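Local coordinates for protein tryptophan halogenase (Shewanella frigidimarina, PDB 2PYX) that probably acts as an FAD-dependent monooxygenase-type halogenase of the tryptophan halogenase family, a family that includes enzymes chlorinating tryptophan, at residues H111-L115 with N166-Y170; F407-H411 with S464-L469. One frame throughout, in Å; residues are numbered along the deposited sequence.

Contact 1. Residues H111-L115 with N166-Y170; sequences HPFSL and NNYGY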
ATOM      1  N   HIS A 111      -2.084 -13.847  -1.648  1.00  9.21           N
ATOM      2  CA  HIS A 111      -0.831 -13.148  -1.813  1.00  8.93           C
ATOM      3  C   HIS A 111      -0.417 -12.742  -0.414  1.00  6.86           C
ATOM      4  O   HIS A 111      -0.878 -11.734   0.101  1.00  9.57           O
ATOM      5  CB  HIS A 111      -0.950 -11.944  -2.771  1.00  8.82           C
ATOM      6  CG  HIS A 111       0.283 -11.092  -2.833  1.00 10.80           C
ATOM      7  ND1 HIS A 111       0.280  -9.814  -3.353  1.00 13.56           N
ATOM      8  CD2 HIS A 111       1.542 -11.305  -2.380  1.00 11.37           C
ATOM      9  CE1 HIS A 111       1.491  -9.297  -3.255  1.00 14.90           C
ATOM     10  NE2 HIS A 111       2.274 -10.175  -2.655  1.00 11.38           N
ATOM     11  N   PRO A 112       0.437 -13.574   0.228  1.00  9.09           N
ATOM     12  CA  PRO A 112       0.808 -13.313   1.621  1.00 11.40           C
ATOM     13  C   PRO A 112       1.912 -12.264   1.722  1.00  9.15           C
ATOM     14  O   PRO A 112       2.651 -12.049   0.749  1.00 12.16           O
ATOM     15  CB  PRO A 112       1.344 -14.645   2.097  1.00 13.35           C
ATOM     16  CG  PRO A 112       1.789 -15.317   0.952  1.00 15.88           C
ATOM     17  CD  PRO A 112       1.102 -14.775  -0.288  1.00 10.07           C
ATOM     18  N   PHE A 113       2.043 -11.623   2.884  1.00 10.86           N
ATOM     19  CA  PHE A 113       3.182 -10.758   3.159  1.00 10.18           C
ATOM     20  C   PHE A 113       4.483 -11.541   3.487  1.00 11.22           C
ATOM     21  O   PHE A 113       5.604 -11.027   3.245  1.00 13.43           O
ATOM     22  CB  PHE A 113       2.895  -9.754   4.280  1.00 10.83           C
ATOM     23  CG  PHE A 113       1.995  -8.616   3.886  1.00 12.00           C
ATOM     24  CD1 PHE A 113       2.071  -8.069   2.607  1.00 13.29           C
ATOM     25  CD2 PHE A 113       1.156  -8.024   4.821  1.00 11.61           C
ATOM     26  CE1 PHE A 113       1.257  -7.014   2.262  1.00 12.92           C
ATOM     27  CE2 PHE A 113       0.346  -6.963   4.497  1.00 11.48           C
ATOM     28  CZ  PHE A 113       0.433  -6.443   3.192  1.00 11.46           C
ATOM     29  N   SER A 114       4.364 -12.768   3.999  1.00 11.14           N
ATOM     30  CA  SER A 114       5.539 -13.569   4.311  1.00 10.50           C
ATOM     31  C   SER A 114       6.265 -13.952   3.035  1.00 11.24           C
ATOM     32  O   SER A 114       5.630 -14.352   2.043  1.00 13.00           O
ATOM     33  CB  SER A 114       5.152 -14.869   4.990  1.00 14.61           C
ATOM     34  OG  SER A 114       4.850 -14.724   6.349  1.00 18.11           O
ATOM     35  N   LEU A 115       7.592 -13.875   3.027  1.00 11.41           N
ATOM     36  CA  LEU A 115       8.367 -14.391   1.896  1.00 13.54           C
ATOM     37  C   LEU A 115       8.428 -15.913   1.925  1.00 14.68           C
ATOM     38  O   LEU A 115       8.321 -16.532   2.999  1.00 14.66           O
ATOM     39  CB  LEU A 115       9.782 -13.817   1.874  1.00 13.51           C
ATOM     40  CG  LEU A 115       9.866 -12.294   1.755  1.00 14.65           C
ATOM     41  CD1 LEU A 115      11.305 -11.865   1.897  1.00 20.29           C
ATOM     42  CD2 LEU A 115       9.316 -11.826   0.435  1.00 17.35           C
ATOM     43  N   ASN A 166       4.642 -14.209  11.812  1.00 13.67           N
ATOM     44  CA  ASN A 166       4.579 -14.072  10.353  1.00 12.87           C
ATOM     45  C   ASN A 166       4.423 -12.579  10.026  1.00 13.47           C
ATOM     46  O   ASN A 166       3.762 -11.863  10.766  1.00 12.65           O
ATOM     47  CB  ASN A 166       3.408 -14.835   9.748  1.00 13.60           C
ATOM     48  CG  ASN A 166       3.711 -16.296   9.522  1.00 17.32           C
ATOM     49  OD1 ASN A 166       4.762 -16.650   9.008  1.00 17.76           O
ATOM     50  ND2 ASN A 166       2.750 -17.146   9.840  1.00 14.59           N
ATOM     51  N   ASN A 167       5.039 -12.115   8.947  1.00 12.84           N
ATOM     52  CA  ASN A 167       5.070 -10.667   8.652  1.00 12.80           C
ATOM     53  C   ASN A 167       3.670 -10.123   8.441  1.00 11.04           C
ATOM     54  O   ASN A 167       2.792 -10.801   7.885  1.00 12.29           O
ATOM     55  CB  ASN A 167       5.934 -10.363   7.418  1.00 12.78           C
ATOM     56  CG  ASN A 167       6.527  -8.946   7.416  1.00 10.94           C
ATOM     57  OD1 ASN A 167       6.298  -8.170   8.336  1.00 14.26           O
ATOM     58  ND2 ASN A 167       7.327  -8.637   6.402  1.00 16.38           N
ATOM     59  N   TYR A 168       3.486  -8.885   8.865  1.00 10.36           N
ATOM     60  CA  TYR A 168       2.188  -8.257   8.846  1.00  9.78           C
ATOM     61  C   TYR A 168       2.285  -6.764   8.661  1.00 10.94           C
ATOM     62  O   TYR A 168       3.290  -6.148   8.994  1.00 10.29           O
ATOM     63  CB  TYR A 168       1.394  -8.560  10.121  1.00 10.32           C
ATOM     64  CG  TYR A 168       1.893  -7.925  11.396  1.00  9.29           C
ATOM     65  CD1 TYR A 168       2.860  -8.562  12.189  1.00 11.11           C
ATOM     66  CD2 TYR A 168       1.391  -6.716  11.852  1.00 11.48           C
ATOM     67  CE1 TYR A 168       3.313  -7.995  13.352  1.00  9.83           C
ATOM     68  CE2 TYR A 168       1.836  -6.145  13.015  1.00 10.32           C
ATOM     69  CZ  TYR A 168       2.815  -6.771  13.767  1.00 11.74           C
ATOM     70  OH  TYR A 168       3.248  -6.191  14.952  1.00 11.10           O
ATOM     71  N   GLY A 169       1.226  -6.224   8.053  1.00 11.16           N
ATOM     72  CA  GLY A 169       0.893  -4.801   8.124  1.00 10.68           C
ATOM     73  C   GLY A 169      -0.446  -4.652   8.838  1.00 10.90           C
ATOM     74  O   GLY A 169      -0.832  -5.487   9.660  1.00 10.42           O
ATOM     75  N   TYR A 170      -1.177  -3.603   8.487  1.00 10.28           N
ATOM     76  CA  TYR A 170      -2.409  -3.267   9.178  1.00 10.25           C
ATOM     77  C   TYR A 170      -3.582  -2.938   8.253  1.00 10.89           C
ATOM     78  O   TYR A 170      -3.409  -2.531   7.110  1.00 12.01           O
ATOM     79  CB  TYR A 170      -2.201  -2.067  10.106  1.00 10.31           C
ATOM     80  CG  TYR A 170      -1.027  -2.213  11.065  1.00 10.70           C
ATOM     81  CD1 TYR A 170      -1.173  -2.882  12.275  1.00 13.66           C
ATOM     82  CD2 TYR A 170       0.199  -1.645  10.754  1.00 12.32           C
ATOM     83  CE1 TYR A 170      -0.108  -2.991  13.159  1.00 11.37           C
ATOM     84  CE2 TYR A 170       1.277  -1.764  11.605  1.00 10.86           C
ATOM     85  CZ  TYR A 170       1.111  -2.434  12.812  1.00 11.57           C
ATOM     86  OH  TYR A 170       2.180  -2.525  13.676  1.00 13.35           O
TER
HETATM   87  O   HOH W   1       8.003 -10.545   4.408  1.00 18.02           O
HETATM   88  O   HOH W   2       7.092 -13.876   7.602  1.00 16.56           O
HETATM   89  O   HOH W   3       4.736 -17.808   6.390  1.00 18.66           O
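The phenyl group of F113 leans on the backbone of N167, Y168 and G169 at the margin of the mixed sheet of this tryptophan halogenase family fold. Strands 108-112 and 169-172 both pair antiparallel with strand 87-95, and the contact forms where the first runs out into a loop just past P112 and a loop leads into the second at G169. The CB of F113 lies 3.8 Å from N167 O, which is near the ring plane, at its edge; the oxygen accepts a hydrogen bond from Q144 NE2. With CG anti to its own carbonyl carbon (chi1 -74°), F113 sends the ring along the incoming backbone: CD2 is 3.7 Å from G169 N, with Y168 CA slightly farther off, and CE2 is again close to that same amide. The same side chain also packs against P64 and K89, the predicted active-site lysine.

Two ordered waters connect S114 OG to the second segment. This OG is 3.3 Å from N166 OD1, and one water links the two; OD1 is additionally bound by R500, while N166 ND2 is held by S143. A second water joins S114 OG to N167 N. On the backbone of F113 a third bridge is clearer in direction: a single water donates to F113 O at 2.7 Å and accepts from N167 ND2 at 2.8 Å.

Contact 2. Residues F407-H411 with S464-L469; sequences FLKLH and SFQYVL
F407 turns the edge of its ring to the face of F465, giving an edge-to-face pair with centroids 4.8 Å apart and planes at 54°. The two helical segments, parts of helices 383-413 and 462-471, run nearly parallel, their axes 10.2 Å apart, a gap filled by side chains. F407 CG stands anti to the backbone N (chi1 -177°), which carries the ring across the gap: CD1 sits 3.6 Å from F465 CE2, over the F465 face but offset toward its rim. Farther out, CE1 reaches S464 O at 3.4 Å, with that oxygen near the F407 ring plane.

V468 meets both the F407 and H411 rings. Its CG1 methyl makes a CH-pi contact with H411, 4.0 Å from the centroid and almost on the ring normal, while CG2 lies 3.5 Å from H411 NE2 and also touches F407 CZ. The imidazole in turn places CE1 above the centre of the F407 ring. L410 adds an aliphatic flank, its CD2 lying 3.9 Å from F465 CD2, and the L410 and L469 side chains cross at about a right angle, meeting CD1 to CD1.

No hydrogen bond spans the two segments, so their contact rests on aromatic and aliphatic packing. The polar chemistry concerns H411: ND1 donates to F407 O at 2.7 Å in a bent bond (139° at the hydrogen), the oxygen in the imidazole plane but the donor tilted from the carbonyl plane, and NE2 is hydrogen-bonded to E361. These two bonds probably restrain the ring's rotation and so help hold the face that V468 CG1 meets.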
ATOM      1  N   PHE A 407       2.441  -4.800 -12.029  1.00  6.17           N
ATOM      2  CA  PHE A 407       2.042  -5.797 -11.034  1.00  7.35           C
ATOM      3  C   PHE A 407       0.515  -5.849 -10.919  1.00  8.03           C
ATOM      4  O   PHE A 407      -0.084  -6.928 -10.889  1.00  8.05           O
ATOM      5  CB  PHE A 407       2.698  -5.543  -9.666  1.00  8.53           C
ATOM      6  CG  PHE A 407       2.372  -6.602  -8.639  1.00  7.69           C
ATOM      7  CD1 PHE A 407       2.517  -7.944  -8.932  1.00  7.82           C
ATOM      8  CD2 PHE A 407       1.894  -6.249  -7.390  1.00  9.01           C
ATOM      9  CE1 PHE A 407       2.220  -8.927  -7.972  1.00  8.69           C
ATOM     10  CE2 PHE A 407       1.615  -7.214  -6.431  1.00  8.45           C
ATOM     11  CZ  PHE A 407       1.774  -8.547  -6.729  1.00  9.05           C
ATOM     12  N   LEU A 408      -0.119  -4.682 -10.830  1.00  6.87           N
ATOM     13  CA  LEU A 408      -1.591  -4.653 -10.782  1.00  7.00           C
ATOM     14  C   LEU A 408      -2.181  -5.248 -12.034  1.00  7.35           C
ATOM     15  O   LEU A 408      -3.056  -6.092 -11.978  1.00  8.05           O
ATOM     16  CB  LEU A 408      -2.090  -3.238 -10.577  1.00  6.69           C
ATOM     17  CG  LEU A 408      -2.174  -2.794  -9.115  1.00  8.53           C
ATOM     18  CD1 LEU A 408      -0.884  -2.965  -8.318  1.00 10.55           C
ATOM     19  CD2 LEU A 408      -2.693  -1.359  -9.023  1.00  8.29           C
ATOM     20  N   LYS A 409      -1.674  -4.835 -13.197  1.00  7.37           N
ATOM     21  CA  LYS A 409      -2.212  -5.352 -14.465  1.00  7.13           C
ATOM     22  C   LYS A 409      -2.087  -6.872 -14.561  1.00  7.72           C
ATOM     23  O   LYS A 409      -2.976  -7.546 -15.112  1.00  8.42           O
ATOM     24  CB  LYS A 409      -1.509  -4.688 -15.636  1.00  7.22           C
ATOM     25  CG  LYS A 409      -2.000  -5.144 -17.018  1.00  8.39           C
ATOM     26  CD  LYS A 409      -3.528  -4.842 -17.222  1.00  9.16           C
ATOM     27  CE  LYS A 409      -3.939  -5.172 -18.644  1.00  9.82           C
ATOM     28  NZ  LYS A 409      -5.250  -4.528 -19.067  1.00  7.44           N
ATOM     29  N   LEU A 410      -0.984  -7.428 -14.050  1.00  6.74           N
ATOM     30  CA  LEU A 410      -0.789  -8.887 -14.019  1.00  8.16           C
ATOM     31  C   LEU A 410      -2.006  -9.615 -13.446  1.00  6.31           C
ATOM     32  O   LEU A 410      -2.339 -10.695 -13.885  1.00  8.45           O
ATOM     33  CB  LEU A 410       0.449  -9.232 -13.152  1.00  7.84           C
ATOM     34  CG  LEU A 410       0.820 -10.730 -13.061  1.00  8.58           C
ATOM     35  CD1 LEU A 410       1.193 -11.312 -14.377  1.00 10.29           C
ATOM     36  CD2 LEU A 410       1.986 -10.950 -12.064  1.00  9.99           C
ATOM     37  N   HIS A 411      -2.612  -9.046 -12.395  1.00  7.27           N
ATOM     38  CA  HIS A 411      -3.740  -9.674 -11.712  1.00  8.00           C
ATOM     39  C   HIS A 411      -4.881  -9.894 -12.692  1.00  7.17           C
ATOM     40  O   HIS A 411      -5.634 -10.883 -12.553  1.00  8.85           O
ATOM     41  CB  HIS A 411      -4.257  -8.838 -10.550  1.00  7.76           C
ATOM     42  CG  HIS A 411      -3.319  -8.711  -9.380  1.00  7.40           C
ATOM     43  ND1 HIS A 411      -2.075  -8.110  -9.484  1.00  8.41           N
ATOM     44  CD2 HIS A 411      -3.459  -9.067  -8.080  1.00  8.16           C
ATOM     45  CE1 HIS A 411      -1.513  -8.086  -8.280  1.00  8.83           C
ATOM     46  NE2 HIS A 411      -2.331  -8.656  -7.411  1.00  9.20           N
ATOM     47  N   SER A 464       6.335 -11.589  -4.830  1.00  9.58           N
ATOM     48  CA  SER A 464       4.965 -11.097  -5.048  1.00  8.07           C
ATOM     49  C   SER A 464       4.453 -11.489  -6.408  1.00  7.31           C
ATOM     50  O   SER A 464       3.278 -11.891  -6.578  1.00  8.52           O
ATOM     51  CB  SER A 464       4.903  -9.588  -4.891  1.00 11.25           C
ATOM     52  OG  SER A 464       4.966  -9.272  -3.509  1.00 16.48           O
ATOM     53  N   PHE A 465       5.333 -11.417  -7.393  1.00  9.02           N
ATOM     54  CA  PHE A 465       4.989 -11.821  -8.735  1.00  9.01           C
ATOM     55  C   PHE A 465       4.741 -13.313  -8.788  1.00  8.29           C
ATOM     56  O   PHE A 465       3.807 -13.779  -9.452  1.00 10.13           O
ATOM     57  CB  PHE A 465       6.057 -11.384  -9.725  1.00  9.41           C
ATOM     58  CG  PHE A 465       6.084  -9.904  -9.947  1.00 10.39           C
ATOM     59  CD1 PHE A 465       6.746  -9.074  -9.059  1.00 15.02           C
ATOM     60  CD2 PHE A 465       5.388  -9.333 -11.003  1.00 10.89           C
ATOM     61  CE1 PHE A 465       6.743  -7.694  -9.252  1.00 15.09           C
ATOM     62  CE2 PHE A 465       5.374  -7.971 -11.197  1.00 10.84           C
ATOM     63  CZ  PHE A 465       6.063  -7.148 -10.316  1.00 12.67           C
ATOM     64  N   GLN A 466       5.548 -14.101  -8.091  1.00  8.44           N
ATOM     65  CA  GLN A 466       5.316 -15.543  -8.032  1.00  9.09           C
ATOM     66  C   GLN A 466       3.976 -15.872  -7.391  1.00  7.80           C
ATOM     67  O   GLN A 466       3.229 -16.721  -7.876  1.00  8.85           O
ATOM     68  CB  GLN A 466       6.436 -16.212  -7.224  1.00  9.66           C
ATOM     69  CG  GLN A 466       7.821 -16.038  -7.855  1.00  9.60           C
ATOM     70  CD  GLN A 466       8.955 -16.513  -6.962  1.00 12.50           C
ATOM     71  OE1 GLN A 466       8.772 -16.711  -5.747  1.00 12.48           O
ATOM     72  NE2 GLN A 466      10.129 -16.743  -7.574  1.00 13.59           N
ATOM     73  N   TYR A 467       3.663 -15.203  -6.293  1.00  8.06           N
ATOM     74  CA  TYR A 467       2.421 -15.516  -5.579  1.00  9.21           C
ATOM     75  C   TYR A 467       1.202 -15.251  -6.457  1.00  9.36           C
ATOM     76  O   TYR A 467       0.242 -16.012  -6.434  1.00 10.06           O
ATOM     77  CB  TYR A 467       2.284 -14.706  -4.310  1.00 10.13           C
ATOM     78  CG  TYR A 467       3.102 -15.177  -3.163  1.00 10.21           C
ATOM     79  CD1 TYR A 467       2.982 -16.492  -2.677  1.00 10.16           C
ATOM     80  CD2 TYR A 467       3.932 -14.307  -2.484  1.00  8.53           C
ATOM     81  CE1 TYR A 467       3.727 -16.910  -1.539  1.00 11.33           C
ATOM     82  CE2 TYR A 467       4.660 -14.737  -1.320  1.00  9.18           C
ATOM     83  CZ  TYR A 467       4.554 -16.038  -0.884  1.00  9.34           C
ATOM     84  OH  TYR A 467       5.262 -16.435   0.257  1.00 11.23           O
ATOM     85  N   VAL A 468       1.210 -14.139  -7.196  1.00  8.40           N
ATOM     86  CA  VAL A 468       0.092 -13.823  -8.078  1.00  7.51           C
ATOM     87  C   VAL A 468       0.092 -14.742  -9.293  1.00  8.25           C
ATOM     88  O   VAL A 468      -0.943 -15.347  -9.625  1.00  9.05           O
ATOM     89  CB  VAL A 468       0.070 -12.327  -8.468  1.00  8.59           C
ATOM     90  CG1 VAL A 468      -1.003 -12.058  -9.552  1.00 10.03           C
ATOM     91  CG2 VAL A 468      -0.223 -11.481  -7.238  1.00  9.65           C
ATOM     92  N   LEU A 469       1.220 -14.860  -9.982  1.00  7.69           N
ATOM     93  CA  LEU A 469       1.283 -15.653 -11.201  1.00  8.66           C
ATOM     94  C   LEU A 469       0.793 -17.077 -10.945  1.00  9.72           C
ATOM     95  O   LEU A 469      -0.027 -17.609 -11.689  1.00  9.69           O
ATOM     96  CB  LEU A 469       2.715 -15.660 -11.740  1.00 10.09           C
ATOM     97  CG  LEU A 469       2.964 -16.143 -13.155  1.00 10.89           C
ATOM     98  CD1 LEU A 469       2.341 -15.228 -14.189  1.00 11.51           C
ATOM     99  CD2 LEU A 469       4.445 -16.240 -13.453  1.00 10.09           C
TER

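Contacts 1 and 2 have centres about 15 Å apart but touch directly, through H111, P112 and S114 on one side and F407, S464 and Y467 on the other. H111 NE2 and S464 OG, 3.0 Å apart, form a probable hydrogen bond, as do S114 O and Y467 OH at 2.8 Å. H111 CE1 also packs on F407 CZ at 3.6 Å. Both contacts border the predicted substrate site: OE2 of E361, a predicted tryptophan-binding residue, is the hydrogen-bond partner shared by H111 ND1 and the H411 imidazole, which ties a histidine of each contact to one carboxylate. The side chain of K89, the predicted active-site residue, lies about 4 Å from that of F113 and about 10 Å from that of F407.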